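Local structure of dipicolinate synthase subunit B (Bacillus halodurans, 3LQK) at residues A[19-24]-A[92-97]; A[25-30]-A[172-177]; A[43-48]-A[71-76]. The protein probably serves as one subunit of dipicolinate synthase, the enzyme that makes the dipicolinic acid of bacterial spores, and has a flavoprotein-type fold. One frame throughout, in Å; residues are numbered along the deposited sequence. Where two conformers were deposited one is given.

Contact 1 of 3, residues A[19-24]-A[92-97]. With PO4 (phosphate ion), chain B.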
ATOM      1  N   CYS A  19     -24.020 -20.023  10.601  1.00 37.06           N
ATOM      2  CA  CYS A  19     -24.230 -21.387  10.112  1.00 38.88           C
ATOM      3  C   CYS A  19     -22.979 -22.000   9.425  1.00 38.18           C
ATOM      4  O   CYS A  19     -23.029 -23.119   8.893  1.00 39.32           O
ATOM      5  CB  CYS A  19     -25.405 -21.386   9.109  1.00 39.20           C
ATOM      6  SG  CYS A  19     -24.929 -20.499   7.572  1.00 44.11           S
ATOM      7  N   THR A  20     -21.885 -21.239   9.403  1.00 37.57           N
ATOM      8  CA  THR A  20     -20.585 -21.677   8.875  1.00 36.16           C
ATOM      9  C   THR A  20     -19.680 -22.178  10.011  1.00 34.60           C
ATOM     10  O   THR A  20     -18.517 -22.568   9.756  1.00 34.88           O
ATOM     11  CB  THR A  20     -19.839 -20.501   8.178  1.00 36.53           C
ATOM     12  OG1 THR A  20     -19.658 -19.431   9.122  1.00 36.58           O
ATOM     13  CG2 THR A  20     -20.591 -19.996   6.906  1.00 36.67           C
ATOM     14  N   TYR A  21     -20.177 -22.151  11.257  1.00 32.12           N
ATOM     15  CA  TYR A  21     -19.331 -22.562  12.383  1.00 30.72           C
ATOM     16  C   TYR A  21     -19.285 -24.084  12.595  1.00 30.12           C
ATOM     17  O   TYR A  21     -18.556 -24.557  13.461  1.00 29.44           O
ATOM     18  CB  TYR A  21     -19.688 -21.823  13.688  1.00 30.18           C
ATOM     19  CG  TYR A  21     -19.814 -20.306  13.595  1.00 27.39           C
ATOM     20  CD1 TYR A  21     -19.114 -19.568  12.637  1.00 26.17           C
ATOM     21  CD2 TYR A  21     -20.618 -19.621  14.494  1.00 27.69           C
ATOM     22  CE1 TYR A  21     -19.244 -18.160  12.569  1.00 27.45           C
ATOM     23  CE2 TYR A  21     -20.747 -18.246  14.457  1.00 26.65           C
ATOM     24  CZ  TYR A  21     -20.070 -17.515  13.485  1.00 27.29           C
ATOM     25  OH  TYR A  21     -20.197 -16.147  13.474  1.00 26.87           O
ATOM     26  N   HIS A  22     -19.998 -24.861  11.791  1.00 29.60           N
ATOM     27  CA  HIS A  22     -19.924 -26.313  11.951  1.00 30.27           C
ATOM     28  C   HIS A  22     -18.542 -26.853  11.506  1.00 29.26           C
ATOM     29  O   HIS A  22     -18.133 -27.960  11.869  1.00 27.45           O
ATOM     30  CB  HIS A  22     -21.053 -27.034  11.213  1.00 30.81           C
ATOM     31  CG  HIS A  22     -20.945 -26.936   9.733  1.00 36.10           C
ATOM     32  ND1 HIS A  22     -20.234 -27.850   8.974  1.00 40.92           N
ATOM     33  CD2 HIS A  22     -21.416 -26.002   8.862  1.00 41.50           C
ATOM     34  CE1 HIS A  22     -20.303 -27.499   7.694  1.00 44.30           C
ATOM     35  NE2 HIS A  22     -21.001 -26.375   7.600  1.00 43.70           N
ATOM     36  N   GLU A  23     -17.842 -26.075  10.705  1.00 27.94           N
ATOM     37  CA  GLU A  23     -16.493 -26.456  10.293  1.00 28.41           C
ATOM     38  C   GLU A  23     -15.418 -26.135  11.355  1.00 25.77           C
ATOM     39  O   GLU A  23     -14.360 -26.783  11.365  1.00 27.91           O
ATOM     40  CB  GLU A  23     -16.182 -25.769   8.962  1.00 30.27           C
ATOM     41  CG  GLU A  23     -16.349 -24.209   9.005  1.00 35.83           C
ATOM     42  CD  GLU A  23     -16.914 -23.610   7.703  1.00 43.73           C
ATOM     43  OE1 GLU A  23     -17.604 -24.339   6.922  1.00 46.24           O
ATOM     44  OE2 GLU A  23     -16.657 -22.391   7.478  1.00 48.49           O
ATOM     45  N   VAL A  24     -15.676 -25.208  12.287  1.00 20.77           N
ATOM     46  CA  VAL A  24     -14.654 -24.881  13.308  1.00 18.53           C
ATOM     47  C   VAL A  24     -14.999 -25.361  14.715  1.00 17.23           C
ATOM     48  O   VAL A  24     -14.100 -25.555  15.475  1.00 16.77           O
ATOM     49  CB  VAL A  24     -14.292 -23.363  13.349  1.00 18.50           C
ATOM     50  CG1 VAL A  24     -13.738 -22.914  12.020  1.00 17.34           C
ATOM     51  CG2 VAL A  24     -15.575 -22.496  13.718  1.00 17.46           C
ATOM     52  N   ILE A  92      -8.669 -16.804  15.023  1.00 13.43           N
ATOM     53  CA  ILE A  92      -9.836 -16.284  14.328  1.00 12.98           C
ATOM     54  C   ILE A  92     -10.134 -17.238  13.205  1.00 13.22           C
ATOM     55  O   ILE A  92      -9.376 -17.338  12.206  1.00 11.55           O
ATOM     56  CB  ILE A  92      -9.612 -14.909  13.707  1.00 13.67           C
ATOM     57  CG1 ILE A  92      -9.030 -13.887  14.726  1.00 15.99           C
ATOM     58  CG2 ILE A  92     -10.916 -14.350  13.075  1.00 11.95           C
ATOM     59  CD1 ILE A  92      -8.694 -12.542  14.037  1.00 13.14           C
ATOM     60  N   ALA A  93     -11.206 -18.003  13.395  1.00 12.47           N
ATOM     61  CA  ALA A  93     -11.631 -18.947  12.406  1.00 12.60           C
ATOM     62  C   ALA A  93     -13.119 -19.247  12.493  1.00 12.85           C
ATOM     63  O   ALA A  93     -13.616 -19.557  13.561  1.00 13.64           O
ATOM     64  CB  ALA A  93     -10.797 -20.225  12.502  1.00 12.19           C
ATOM     65  N   PRO A  94     -13.844 -19.157  11.362  1.00 13.92           N
ATOM     66  CA  PRO A  94     -13.413 -18.687  10.051  1.00 12.72           C
ATOM     67  C   PRO A  94     -13.153 -17.211  10.103  1.00 13.48           C
ATOM     68  O   PRO A  94     -13.784 -16.482  10.955  1.00 12.51           O
ATOM     69  CB  PRO A  94     -14.626 -19.016   9.125  1.00 14.49           C
ATOM     70  CG  PRO A  94     -15.769 -19.059  10.009  1.00 15.11           C
ATOM     71  CD  PRO A  94     -15.286 -19.510  11.361  1.00 14.37           C
HETATM   72  N   MSE A  95     -12.191 -16.761   9.279  1.00 12.27           N
HETATM   73  CA  MSE A  95     -12.001 -15.301   9.094  1.00 12.68           C
HETATM   74  C   MSE A  95     -12.498 -14.900   7.723  1.00 11.48           C
HETATM   75  O   MSE A  95     -11.885 -15.253   6.693  1.00 11.12           O
HETATM   76  CB  MSE A  95     -10.552 -14.861   9.310  1.00 12.94           C
HETATM   77  CG  MSE A  95     -10.357 -13.314   9.294  1.00 15.48           C
HETATM   78 SE   MSE A  95      -8.502 -12.832   9.645  0.75 14.05          SE
HETATM   79  CE  MSE A  95      -7.739 -13.494   8.133  1.00 17.85           C
ATOM     80  N   THR A  96     -13.597 -14.142   7.717  1.00 11.10           N
ATOM     81  CA  THR A  96     -14.254 -13.749   6.489  1.00 11.45           C
ATOM     82  C   THR A  96     -13.434 -12.671   5.743  1.00 10.54           C
ATOM     83  O   THR A  96     -12.498 -12.118   6.263  1.00 10.26           O
ATOM     84  CB  THR A  96     -15.641 -13.124   6.743  1.00 12.53           C
ATOM     85  OG1 THR A  96     -15.483 -11.926   7.566  1.00 13.38           O
ATOM     86  CG2 THR A  96     -16.584 -14.105   7.363  1.00 14.02           C
ATOM     87  N   GLY A  97     -13.830 -12.370   4.517  1.00  9.97           N
ATOM     88  CA  GLY A  97     -13.175 -11.358   3.742  1.00 10.83           C
ATOM     89  C   GLY A  97     -13.271 -10.001   4.394  1.00 11.39           C
ATOM     90  O   GLY A  97     -12.301  -9.270   4.441  1.00 11.31           O
TER
HETATM   91  P   PO4 B 200     -18.046 -10.140   9.311  1.00 63.68           P
HETATM   92  O1  PO4 B 200     -18.514 -10.866   8.055  1.00 63.47           O
HETATM   93  O2  PO4 B 200     -18.955  -8.970   9.651  1.00 66.75           O
HETATM   94  O3  PO4 B 200     -18.053 -11.043  10.536  1.00 64.99           O
HETATM   95  O4  PO4 B 200     -16.657  -9.599   9.092  1.00 65.46           O

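Contact 2 of 3, residues A[25-30]-A[172-177]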
ATOM      1  N   LEU A  25     -16.275 -25.564  15.084  1.00 15.57           N
ATOM      2  CA  LEU A  25     -16.591 -25.964  16.494  1.00 15.80           C
ATOM      3  C   LEU A  25     -15.941 -27.293  16.903  1.00 14.78           C
ATOM      4  O   LEU A  25     -15.498 -27.436  18.029  1.00 14.36           O
ATOM      5  CB  LEU A  25     -18.109 -26.019  16.744  1.00 15.95           C
ATOM      6  CG  LEU A  25     -18.745 -24.597  16.734  1.00 17.70           C
ATOM      7  CD1 LEU A  25     -20.265 -24.649  16.897  1.00 20.05           C
ATOM      8  CD2 LEU A  25     -18.093 -23.710  17.783  1.00 19.13           C
ATOM      9  N   PRO A  26     -15.861 -28.263  15.972  1.00 14.28           N
ATOM     10  CA  PRO A  26     -15.127 -29.487  16.303  1.00 14.80           C
ATOM     11  C   PRO A  26     -13.648 -29.201  16.629  1.00 15.28           C
ATOM     12  O   PRO A  26     -13.019 -29.952  17.427  1.00 15.04           O
ATOM     13  CB  PRO A  26     -15.271 -30.343  15.039  1.00 14.98           C
ATOM     14  CG  PRO A  26     -16.555 -29.833  14.382  1.00 13.46           C
ATOM     15  CD  PRO A  26     -16.555 -28.365  14.684  1.00 14.18           C
ATOM     16  N   GLN A  27     -13.088 -28.141  16.034  1.00 14.30           N
ATOM     17  CA  GLN A  27     -11.685 -27.795  16.347  1.00 13.99           C
ATOM     18  C   GLN A  27     -11.591 -27.098  17.698  1.00 14.47           C
ATOM     19  O   GLN A  27     -10.621 -27.317  18.459  1.00 13.57           O
ATOM     20  CB  GLN A  27     -11.071 -26.934  15.259  1.00 13.49           C
ATOM     21  CG  GLN A  27     -11.047 -27.587  13.904  1.00 11.84           C
ATOM     22  CD  GLN A  27     -10.474 -28.984  13.961  1.00 14.72           C
ATOM     23  OE1 GLN A  27      -9.457 -29.251  14.633  1.00 15.63           O
ATOM     24  NE2 GLN A  27     -11.131 -29.896  13.283  1.00 13.16           N
HETATM   25  N   MSE A  28     -12.610 -26.291  18.020  1.00 13.34           N
HETATM   26  CA  MSE A  28     -12.677 -25.713  19.371  1.00 14.19           C
HETATM   27  C   MSE A  28     -12.720 -26.837  20.431  1.00 14.81           C
HETATM   28  O   MSE A  28     -12.068 -26.778  21.477  1.00 14.74           O
HETATM   29  CB  MSE A  28     -13.908 -24.808  19.490  1.00 14.17           C
HETATM   30  CG  MSE A  28     -13.950 -24.048  20.770  1.00 18.02           C
HETATM   31 SE   MSE A  28     -15.586 -23.047  21.097  1.00 21.36          SE
HETATM   32  CE  MSE A  28     -15.424 -21.744  19.652  1.00 13.28           C
ATOM     33  N   GLU A  29     -13.514 -27.854  20.142  1.00 15.62           N
ATOM     34  CA  GLU A  29     -13.647 -28.987  21.017  1.00 16.80           C
ATOM     35  C   GLU A  29     -12.314 -29.766  21.174  1.00 16.25           C
ATOM     36  O   GLU A  29     -11.924 -30.096  22.304  1.00 15.91           O
ATOM     37  CB  GLU A  29     -14.810 -29.882  20.539  1.00 17.71           C
ATOM     38  CG  GLU A  29     -14.737 -31.324  21.137  1.00 21.64           C
ATOM     39  CD  GLU A  29     -15.082 -31.399  22.621  1.00 28.59           C
ATOM     40  OE1 GLU A  29     -15.646 -30.403  23.133  1.00 29.19           O
ATOM     41  OE2 GLU A  29     -14.821 -32.489  23.268  1.00 33.35           O
ATOM     42  N   ARG A  30     -11.582 -30.000  20.085  1.00 15.46           N
ATOM     43  CA  ARG A  30     -10.247 -30.606  20.194  1.00 15.70           C
ATOM     44  C   ARG A  30      -9.286 -29.819  21.071  1.00 15.29           C
ATOM     45  O   ARG A  30      -8.476 -30.405  21.785  1.00 15.01           O
ATOM     46  CB  ARG A  30      -9.525 -30.705  18.850  1.00 15.80           C
ATOM     47  CG  ARG A  30      -9.684 -31.946  18.132  1.00 19.87           C
ATOM     48  CD  ARG A  30      -9.153 -31.803  16.705  1.00 19.19           C
ATOM     49  NE  ARG A  30      -7.771 -32.271  16.564  1.00 17.01           N
ATOM     50  CZ  ARG A  30      -7.014 -32.047  15.496  1.00 16.56           C
ATOM     51  NH1 ARG A  30      -7.478 -31.307  14.466  1.00 15.44           N
ATOM     52  NH2 ARG A  30      -5.816 -32.582  15.453  1.00 17.47           N
ATOM     53  N   ARG A 172      -7.749 -25.332   5.828  1.00 10.97           N
ATOM     54  CA  ARG A 172      -7.996 -26.651   6.307  1.00 12.17           C
ATOM     55  C   ARG A 172      -8.089 -26.570   7.797  1.00 12.06           C
ATOM     56  O   ARG A 172      -7.058 -26.567   8.496  1.00 11.26           O
ATOM     57  CB  ARG A 172      -6.832 -27.585   5.943  1.00 13.77           C
ATOM     58  CG  ARG A 172      -7.096 -29.057   6.261  1.00 17.94           C
ATOM     59  CD  ARG A 172      -5.888 -29.906   5.873  1.00 23.21           C
ATOM     60  NE  ARG A 172      -5.765 -30.122   4.417  1.00 28.36           N
ATOM     61  CZ  ARG A 172      -4.683 -30.654   3.817  1.00 32.82           C
ATOM     62  NH1 ARG A 172      -4.682 -30.867   2.495  1.00 35.64           N
ATOM     63  NH2 ARG A 172      -3.600 -30.984   4.531  1.00 32.65           N
HETATM   64  N   MSE A 173      -9.322 -26.579   8.283  1.00 10.76           N
HETATM   65  CA  MSE A 173      -9.565 -26.337   9.700  1.00 13.34           C
HETATM   66  C   MSE A 173      -9.004 -27.439  10.582  1.00 12.95           C
HETATM   67  O   MSE A 173      -8.660 -27.171  11.739  1.00 12.83           O
HETATM   68  CB  MSE A 173     -11.057 -26.190   9.971  1.00 13.34           C
HETATM   69  CG  MSE A 173     -11.705 -24.909   9.330  1.00 16.57           C
HETATM   70 SE   MSE A 173     -10.628 -23.281   9.745  0.75 15.50          SE
HETATM   71  CE  MSE A 173     -11.671 -22.086   8.639  1.00 16.18           C
ATOM     72  N   GLU A 174      -8.918 -28.650  10.044  1.00 13.48           N
ATOM     73  CA  GLU A 174      -8.260 -29.748  10.780  1.00 15.48           C
ATOM     74  C   GLU A 174      -6.836 -29.486  11.174  1.00 12.88           C
ATOM     75  O   GLU A 174      -6.353 -30.126  12.124  1.00 12.44           O
ATOM     76  CB  GLU A 174      -8.179 -31.052   9.956  1.00 17.49           C
ATOM     77  CG  GLU A 174      -9.467 -31.657   9.698  1.00 27.57           C
ATOM     78  CD  GLU A 174      -9.389 -32.945   8.795  1.00 38.66           C
ATOM     79  OE1 GLU A 174      -8.308 -33.274   8.200  1.00 44.41           O
ATOM     80  OE2 GLU A 174     -10.450 -33.613   8.678  1.00 43.20           O
ATOM     81  N   ALA A 175      -6.133 -28.630  10.435  1.00 12.32           N
ATOM     82  CA  ALA A 175      -4.769 -28.216  10.787  1.00 12.60           C
ATOM     83  C   ALA A 175      -4.681 -27.159  11.885  1.00 12.48           C
ATOM     84  O   ALA A 175      -3.611 -26.686  12.222  1.00 12.93           O
ATOM     85  CB  ALA A 175      -3.991 -27.747   9.534  1.00 12.00           C
ATOM     86  N   LEU A 176      -5.778 -26.801  12.493  1.00 13.08           N
ATOM     87  CA  LEU A 176      -5.730 -25.676  13.465  1.00 14.85           C
ATOM     88  C   LEU A 176      -4.816 -25.927  14.675  1.00 15.81           C
ATOM     89  O   LEU A 176      -3.902 -25.117  14.941  1.00 15.99           O
ATOM     90  CB  LEU A 176      -7.152 -25.278  13.834  1.00 16.25           C
ATOM     91  CG  LEU A 176      -7.518 -24.151  14.796  1.00 20.14           C
ATOM     92  CD1 LEU A 176      -8.909 -23.549  14.365  1.00 23.39           C
ATOM     93  CD2 LEU A 176      -7.614 -24.670  16.191  1.00 18.43           C
ATOM     94  N   PRO A 177      -4.916 -27.118  15.323  1.00 14.76           N
ATOM     95  CA  PRO A 177      -4.064 -27.321  16.475  1.00 14.49           C
ATOM     96  C   PRO A 177      -2.609 -27.324  16.194  1.00 13.75           C
ATOM     97  O   PRO A 177      -1.831 -26.790  16.945  1.00 13.83           O
ATOM     98  CB  PRO A 177      -4.494 -28.700  17.001  1.00 15.50           C
ATOM     99  CG  PRO A 177      -5.939 -28.776  16.608  1.00 15.69           C
ATOM    100  CD  PRO A 177      -5.893 -28.188  15.186  1.00 14.49           C
TER

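Contact 3 of 3, residues A[43-48]-A[71-76]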
ATOM      1  N   THR A  43     -18.897 -11.619  17.157  1.00 16.63           N
ATOM      2  CA  THR A  43     -18.773 -10.296  16.538  1.00 18.21           C
ATOM      3  C   THR A  43     -19.910  -9.412  16.993  1.00 20.31           C
ATOM      4  O   THR A  43     -19.841  -8.191  16.855  1.00 20.46           O
ATOM      5  CB  THR A  43     -18.749 -10.329  15.007  1.00 18.71           C
ATOM      6  OG1 THR A  43     -19.888 -11.069  14.551  1.00 19.77           O
ATOM      7  CG2 THR A  43     -17.431 -10.970  14.464  1.00 17.25           C
ATOM      8  N   HIS A  44     -20.947 -10.018  17.549  1.00 21.49           N
ATOM      9  CA  HIS A  44     -22.050  -9.220  18.077  1.00 24.04           C
ATOM     10  C   HIS A  44     -22.548  -9.821  19.353  1.00 24.58           C
ATOM     11  O   HIS A  44     -22.272 -10.998  19.631  1.00 21.55           O
ATOM     12  CB  HIS A  44     -23.199  -9.215  17.083  1.00 24.48           C
ATOM     13  CG  HIS A  44     -22.870  -8.514  15.817  1.00 29.90           C
ATOM     14  ND1 HIS A  44     -22.842  -7.135  15.724  1.00 34.34           N
ATOM     15  CD2 HIS A  44     -22.540  -8.990  14.585  1.00 33.35           C
ATOM     16  CE1 HIS A  44     -22.495  -6.793  14.491  1.00 35.22           C
ATOM     17  NE2 HIS A  44     -22.307  -7.897  13.780  1.00 35.72           N
ATOM     18  N   THR A  45     -23.339  -9.011  20.075  1.00 26.00           N
ATOM     19  CA  THR A  45     -23.985  -9.397  21.307  1.00 27.51           C
ATOM     20  C   THR A  45     -24.817 -10.618  21.048  1.00 28.47           C
ATOM     21  O   THR A  45     -25.488 -10.713  20.049  1.00 27.64           O
ATOM     22  CB  THR A  45     -24.914  -8.281  21.864  1.00 28.63           C
ATOM     23  OG1 THR A  45     -24.121  -7.130  22.194  1.00 31.58           O
ATOM     24  CG2 THR A  45     -25.618  -8.749  23.118  1.00 29.98           C
ATOM     25  N   VAL A  46     -24.759 -11.545  21.988  1.00 30.21           N
ATOM     26  CA  VAL A  46     -25.378 -12.846  21.870  1.00 32.30           C
ATOM     27  C   VAL A  46     -26.869 -12.787  22.306  1.00 34.28           C
ATOM     28  O   VAL A  46     -27.646 -13.687  21.975  1.00 34.92           O
ATOM     29  CB  VAL A  46     -24.487 -13.910  22.618  1.00 32.19           C
ATOM     30  CG1 VAL A  46     -25.289 -15.000  23.286  1.00 33.34           C
ATOM     31  CG2 VAL A  46     -23.451 -14.475  21.640  1.00 32.76           C
ATOM     32  N   GLN A  47     -27.273 -11.710  22.965  1.00 36.14           N
ATOM     33  CA  GLN A  47     -28.661 -11.499  23.386  1.00 37.77           C
ATOM     34  C   GLN A  47     -29.037 -10.052  23.396  1.00 38.33           C
ATOM     35  O   GLN A  47     -28.265  -9.227  23.801  1.00 38.69           O
ATOM     36  CB  GLN A  47     -28.858 -11.973  24.818  1.00 38.23           C
ATOM     37  CG  GLN A  47     -29.210 -13.438  24.993  1.00 40.14           C
ATOM     38  CD  GLN A  47     -29.392 -13.753  26.447  1.00 42.13           C
ATOM     39  OE1 GLN A  47     -29.704 -12.862  27.215  1.00 39.66           O
ATOM     40  NE2 GLN A  47     -29.179 -15.003  26.839  1.00 40.21           N
ATOM     41  N   THR A  48     -30.251  -9.745  22.991  1.00 38.83           N
ATOM     42  CA  THR A  48     -30.826  -8.423  23.215  1.00 39.60           C
ATOM     43  C   THR A  48     -31.844  -8.486  24.392  1.00 39.91           C
ATOM     44  O   THR A  48     -32.228  -9.549  24.810  1.00 38.90           O
ATOM     45  CB  THR A  48     -31.491  -7.865  21.924  1.00 20.00           C
ATOM     46  N   ILE A  71     -18.647 -16.196  26.788  1.00 20.76           N
ATOM     47  CA  ILE A  71     -18.509 -15.738  25.423  1.00 19.09           C
ATOM     48  C   ILE A  71     -18.239 -14.227  25.422  1.00 19.27           C
ATOM     49  O   ILE A  71     -18.956 -13.457  26.042  1.00 19.14           O
ATOM     50  CB  ILE A  71     -19.801 -16.050  24.662  1.00 19.99           C
ATOM     51  CG1 ILE A  71     -19.954 -17.586  24.603  1.00 19.12           C
ATOM     52  CG2 ILE A  71     -19.787 -15.391  23.228  1.00 17.12           C
ATOM     53  CD1 ILE A  71     -21.162 -18.102  23.892  1.00 19.42           C
ATOM     54  N   VAL A  72     -17.153 -13.809  24.792  1.00 17.41           N
ATOM     55  CA  VAL A  72     -16.821 -12.403  24.739  1.00 15.45           C
ATOM     56  C   VAL A  72     -17.512 -11.827  23.506  1.00 15.76           C
ATOM     57  O   VAL A  72     -17.101 -12.081  22.361  1.00 15.35           O
ATOM     58  CB  VAL A  72     -15.315 -12.184  24.678  1.00 15.07           C
ATOM     59  CG1 VAL A  72     -15.025 -10.722  24.594  1.00 14.17           C
ATOM     60  CG2 VAL A  72     -14.599 -12.817  25.880  1.00 12.76           C
ATOM     61  N   ASP A  73     -18.562 -11.056  23.751  1.00 15.50           N
ATOM     62  CA  ASP A  73     -19.400 -10.529  22.715  1.00 17.01           C
ATOM     63  C   ASP A  73     -19.550  -9.012  22.728  1.00 17.83           C
ATOM     64  O   ASP A  73     -20.461  -8.504  22.127  1.00 17.26           O
ATOM     65  CB  ASP A  73     -20.769 -11.170  22.791  1.00 17.91           C
ATOM     66  CG  ASP A  73     -21.525 -10.847  24.081  1.00 20.32           C
ATOM     67  OD1 ASP A  73     -20.937 -10.291  25.039  1.00 19.72           O
ATOM     68  OD2 ASP A  73     -22.737 -11.186  24.111  1.00 23.65           O
ATOM     69  N   SER A  74     -18.609  -8.299  23.360  1.00 18.75           N
ATOM     70  CA  SER A  74     -18.652  -6.837  23.442  1.00 18.55           C
ATOM     71  C   SER A  74     -17.223  -6.327  23.571  1.00 19.01           C
ATOM     72  O   SER A  74     -16.328  -7.082  24.003  1.00 19.12           O
ATOM     73  CB  SER A  74     -19.436  -6.393  24.686  1.00 19.00           C
ATOM     74  OG  SER A  74     -18.711  -6.723  25.869  1.00 19.33           O
HETATM   75  N   MSE A  75     -17.023  -5.054  23.235  1.00 18.68           N
HETATM   76  CA  MSE A  75     -15.723  -4.417  23.352  1.00 19.53           C
HETATM   77  C   MSE A  75     -15.255  -4.369  24.789  1.00 18.33           C
HETATM   78  O   MSE A  75     -14.100  -4.644  25.047  1.00 17.91           O
HETATM   79  CB  MSE A  75     -15.709  -2.983  22.770  1.00 20.83           C
HETATM   80  CG  MSE A  75     -16.152  -2.840  21.325  1.00 24.29           C
HETATM   81 SE   MSE A  75     -15.123  -4.066  20.181  1.00 31.01          SE
HETATM   82  CE  MSE A  75     -13.822  -2.790  19.434  1.00 26.67           C
ATOM     83  N   VAL A  76     -16.156  -4.044  25.715  1.00 17.93           N
ATOM     84  CA  VAL A  76     -15.868  -4.017  27.157  0.50 18.25           C
ATOM     85  C   VAL A  76     -15.322  -5.339  27.651  1.00 18.04           C
ATOM     86  O   VAL A  76     -14.416  -5.401  28.465  1.00 17.41           O
ATOM     87  CB  VAL A  76     -17.159  -3.770  27.984  0.50 18.45           C
ATOM     88  CG1 VAL A  76     -16.906  -3.963  29.508  0.50 18.99           C
ATOM     89  CG2 VAL A  76     -17.691  -2.431  27.715  0.50 18.38           C
TER

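Contact 1 of 3, residues A[19-24]-A[92-97]
Val-24 lays both of its methyl groups over the turn made by Ala-93 and Pro-94. CG1 reaches the proline ring at CD, 3.8 Å away, and the methyl CB of Ala-93 at 4.0 Å, while CG2 comes down on the carbonyl oxygen of Ala-93, 3.5 Å from that O. Valine suits this place because its branch at CB lets one short side chain meet two residues at once: CG1 lies anti to the carbonyl carbon and CG2 is held between the backbone N and that carbon (chi1 -60°).

Pro-94 fills the centre of the contact. The peptide bond before it is cis, the chain turns a corner here, and the ring points toward the loop 19-24. Tyr-21 approaches it roughly at a right angle, ring atom CD1 lying 4.0 Å from CD of Pro-94. At the next carbon of the proline ring, Thr-20 OG1 stands 4.0 Å from CG of Pro-94, a packing contact with a carbon; the hydroxyl makes its hydrogen bond to Ser-17 O. No hydrogen bond joins the two segments; shape and apolar surface make the contact.

Just beyond, Thr-96 stands at the N-cap of helix 97-104 with OG1 bonded to Ser-99 N. The same OG1 is 3.2 Å from O1 of a bound phosphate, a weak and unsettled bond; Gly-16, Asn-98 and Ser-99 also hold this ion.

Trp-59 meets the Tyr-21 ring edge-to-face, and Ser-131 of strand 126-132 touches Pro-94. The contact thus packs the loop between strand 9-13 and helix 25-33 against the C-terminal end of the neighbouring parallel strand 89-95.

Contact 2 of 3, residues A[25-30]-A[172-177]
Gln-27 meets the other segment along nearly its whole side chain. CB touches the methyl CD1 of Leu-176 at 4.1 Å, and CG lies 3.2 Å from the carbonyl oxygen O of Met-173. Its chain leaves with CG anti to the carbonyl carbon and then bends at chi2 (-50°), which folds the amide back along the turn 173-175: NE2 lies 3.8 Å from CA of Glu-174, and OE1 is 3.8 Å from CD of Pro-177. A glutamine suits this buried place because its aliphatic part packs against leucine while its amide still offers an acceptor.

Helix 25-33 here meets the 3-10 turn 173-175 and the first residues of helix 176-184, into which that turn runs, beside the mixed, largely parallel sheet of this alpha/beta flavoprotein fold. Leu-176 also touches Phe-12 of strand 9-13, and Met-28, on the side of its helix turned away from this contact, packs on Phe-12 and on Ile-66 of helix 58-66.

One turn after Gln-27, Arg-30 supplies the polar link. Its NH1 donates to the carbonyl O of Glu-174 at 2.9 Å, with the acceptor close to the guanidinium plane and an N-H...O angle of 153°. The same nitrogen also donates to OE1 of Gln-27 at 2.9 Å, this acceptor being tilted 21° out of the plane. These two bonds tie down the rotation of the group and help fix the glutamine amide. Pro-177 lies over one guanidinium face, its CG 3.6 Å above the plane and over the centre. Proline is well placed there, in the first turn of its helix, where its missing N-H costs no helical bond and its compact ring fits the flat cation.

Contact 3 of 3, residues A[43-48]-A[71-76]
Thr-45 and Asp-73 bring the two backbones nearest, their CA atoms 4.9 Å apart, where two irregular pieces of chain pass each other. Residues 43-48 form part of the loop after strand 37-41. On the other side, residues 71-74 lead into the short helix 75-78. No bond runs from one backbone to the other; a side chain bridges them instead.

That side chain is Asp-73. Its OD2 accepts the backbone N-H of Val-46 at 3.0 Å, with an N-H...O angle of 159°. The donor reaches the oxygen on its anti side, 19° out of the carboxylate plane. The carboxylate is directed there by a chi1 of 64°, which holds CG between the backbone N and the carbonyl carbon. Nearer the backbone, CB of Asp-73 sits 3.5 Å from the carbonyl O of His-44, while OD2 also lies 3.6 Å from CA of Thr-45, so the aspartate side chain spans three successive loop residues. Aspartate fits because its short chain can take a loop N-H with one oxygen and leave the other for a cation: OD1 forms a salt bridge with Lys-77, which probably helps to keep the group ionised.

Beside the hydrogen bond lies a small apolar contact. Val-46 turns its methyl CG2 to CG2 of Ile-71, 4.1 Å away, and the two side chains cross at about a right angle. The short valine needs only this methyl, while isoleucine is long enough to reach Pro-40 and Val-42 as well.

Ser-74 caps the helix that follows, its OG accepting from the N of Lys-77, an N-cap of the usual serine kind. Here a side-chain-to-backbone bond pins a surface loop that follows a parallel strand of the alpha/beta fold against the start of a capped short helix.

In the fold
Contacts 1 and 2 are direct neighbours, their centres about 11 Å apart, and share Met-173: its SE lies 3.9 Å from CG1 of Val-24 and 4.1 Å from CB of Ala-93. The segments 19-24 and 25-30 are consecutive, so one loop-and-helix unit is packed first on strand 89-95 and then on the turn before helix 176-184. Contact 3 lies at the surface, its centre about 17 Å from that of contact 1 and about 23 Å from that of contact 2. The His-44 side chain of contact 3 is about 5 Å from the same phosphate that Thr-96 of contact 1 approaches; such ions, probably from the crystallisation liquor, often mark pockets.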